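Local structure of NADH oxidoreductase (3PI7) at residues G89-G94 and K106-A111. The protein probably binds NADPH and acts as an oxidoreductase of the quinone reductase type, pairing a GroES-like domain with a Rossmann-fold nucleotide-binding domain. Numbering follows the deposited sequence.
Sequences GTIVAG and KRVAFA
Gly89 and Val108 form an antiparallel hydrogen-bonded pair, Thr90 and Arg107 the non-hydrogen-bonded pair next to it, and the two strand segments then splay apart, their directions 109° from each other. Three backbone bonds hold the crossing. Gly89 N gives one to Val108 O at 3.0 Å. Val108 N returns one to Gly89 O at 2.8 Å, and the third runs from Ile91 N to Lys106 O at 2.9 Å. Two CA-H...O contacts lie among them: Arg107 CA is 3.3 Å from Gly89 O, and Thr90 CA is 3.5 Å from Lys106 O.

Ile91 and Val108 make the apolar part of the contact, their side chains crossing at about a right angle. Ile91 CD1 reaches both methyls of Val108, CG1 at 3.7 Å. Val108 CG2 also rests against Gly89 O. With CG1 of Ile91 opposite its carbonyl carbon (chi1 -65°), the longer branch runs to Val108. Beyond the pair, Val52 and Ile54 of strand 51-56 touch Ile91, while Cys131 touches Val108.

On the face opposite Val108, which carries Thr90 and Arg107, OG1 of Thr90 lies beside Arg107 CB, 4.1 Å away, a loose contact. The arginine chain then bends at chi3 (71°) and leaves the strand pair; its guanidinium forms a salt bridge with Asp140 and a hydrogen bond to Val138 O. Phe110 turns the edge of its ring to Gly89, with CE1 4.0 Å from Gly89 N, and packs on Ile54, Ala124 and Ala126.

Within the GroES-like domain, then, this short antiparallel crossing pairs strand 86-94 with strand 107-111, helix 98-103 lying in the connection between them. Main-chain bonds do the pairing, Ile91 and Val108 add apolar packing beside them, and the charge of Arg107 is probably balanced by Asp140, outside the two segments.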
loop_
_atom_site.group_PDB
_atom_site.type_symbol
_atom_site.label_atom_id
_atom_site.label_comp_id
_atom_site.label_asym_id
_atom_site.label_seq_id
_atom_site.Cartn_x
_atom_site.Cartn_y
_atom_site.Cartn_z
ATOM N N GLY A 89 24.044 10.323 27.626
ATOM C CA GLY A 89 24.347 11.140 28.783
ATOM C C GLY A 89 24.243 10.353 30.051
ATOM O O GLY A 89 24.012 9.145 30.018
ATOM N N THR A 90 24.362 11.044 31.177
ATOM C CA THR A 90 24.309 10.385 32.471
ATOM C C THR A 90 23.049 10.792 33.180
ATOM O O THR A 90 22.732 11.971 33.218
ATOM C CB THR A 90 25.551 10.731 33.288
ATOM O OG1 THR A 90 26.685 10.155 32.619
ATOM C CG2 THR A 90 25.492 10.170 34.706
ATOM N N ILE A 91 22.354 9.821 33.758
ATOM C CA ILE A 91 21.117 10.126 34.509
ATOM C C ILE A 91 21.461 10.730 35.864
ATOM O O ILE A 91 22.146 10.104 36.668
ATOM C CB ILE A 91 20.219 8.878 34.646
ATOM C CG1 ILE A 91 19.732 8.449 33.225
ATOM C CG2 ILE A 91 19.022 9.239 35.568
ATOM C CD1 ILE A 91 19.208 7.099 33.128
ATOM N N VAL A 92 20.943 11.948 36.126
ATOM C CA VAL A 92 21.264 12.691 37.338
ATOM C C VAL A 92 20.070 12.736 38.267
ATOM O O VAL A 92 20.252 13.077 39.434
ATOM C CB VAL A 92 21.828 14.120 37.025
ATOM C CG1 VAL A 92 23.205 14.006 36.338
ATOM C CG2 VAL A 92 20.847 14.940 36.169
ATOM N N ALA A 93 18.868 12.399 37.776
ATOM C CA ALA A 93 17.659 12.347 38.609
ATOM C C ALA A 93 16.625 11.443 37.959
ATOM O O ALA A 93 16.655 11.246 36.750
ATOM C CB ALA A 93 17.069 13.745 38.827
ATOM N N GLY A 94 15.745 10.875 38.764
ATOM C CA GLY A 94 14.687 10.019 38.244
ATOM C C GLY A 94 13.410 10.290 38.990
ATOM O O GLY A 94 13.464 10.777 40.111
ATOM N N LYS A 106 23.588 6.130 35.909
ATOM C CA LYS A 106 24.012 5.340 34.771
ATOM C C LYS A 106 24.133 6.188 33.536
ATOM O O LYS A 106 23.413 7.164 33.358
ATOM C CB LYS A 106 23.046 4.158 34.535
ATOM C CG LYS A 106 23.201 3.137 35.646
ATOM C CD LYS A 106 22.268 1.945 35.521
ATOM C CE LYS A 106 22.593 0.932 36.606
ATOM N NZ LYS A 106 21.369 0.470 37.335
ATOM N N ARG A 107 25.127 5.844 32.724
ATOM C CA ARG A 107 25.360 6.464 31.448
ATOM C C ARG A 107 24.501 5.705 30.452
ATOM O O ARG A 107 24.558 4.467 30.406
ATOM C CB ARG A 107 26.829 6.356 31.143
ATOM C CG ARG A 107 27.231 6.777 29.769
ATOM C CD ARG A 107 28.718 6.490 29.693
ATOM N NE ARG A 107 29.056 5.055 29.633
ATOM C CZ ARG A 107 29.878 4.559 28.715
ATOM N NH1 ARG A 107 30.432 5.359 27.810
ATOM N NH2 ARG A 107 30.139 3.257 28.681
ATOM N N VAL A 108 23.647 6.425 29.731
ATOM C CA VAL A 108 22.674 5.792 28.863
ATOM C C VAL A 108 22.610 6.412 27.501
ATOM O O VAL A 108 22.848 7.613 27.343
ATOM C CB VAL A 108 21.226 5.873 29.482
ATOM C CG1 VAL A 108 21.081 5.045 30.758
ATOM C CG2 VAL A 108 20.784 7.325 29.708
ATOM N N ALA A 109 22.233 5.600 26.527
ATOM C CA ALA A 109 21.761 6.089 25.238
ATOM C C ALA A 109 20.294 6.367 25.487
ATOM O O ALA A 109 19.664 5.602 26.233
ATOM C CB ALA A 109 21.944 5.027 24.167
ATOM N N PHE A 110 19.729 7.452 24.956
ATOM C CA PHE A 110 18.326 7.674 25.266
ATOM C C PHE A 110 17.568 8.243 24.079
ATOM O O PHE A 110 18.167 8.885 23.224
ATOM C CB PHE A 110 18.161 8.595 26.478
ATOM C CG PHE A 110 18.665 9.989 26.232
ATOM C CD1 PHE A 110 20.001 10.313 26.455
ATOM C CD2 PHE A 110 17.801 10.989 25.808
ATOM C CE1 PHE A 110 20.477 11.611 26.205
ATOM C CE2 PHE A 110 18.280 12.271 25.533
ATOM C CZ PHE A 110 19.611 12.572 25.750
ATOM N N ALA A 111 16.248 8.056 24.093
ATOM C CA ALA A 111 15.327 8.592 23.106
ATOM C C ALA A 111 14.290 9.363 23.901
ATOM O O ALA A 111 13.739 8.841 24.870
ATOM C CB ALA A 111 14.707 7.460 22.278
#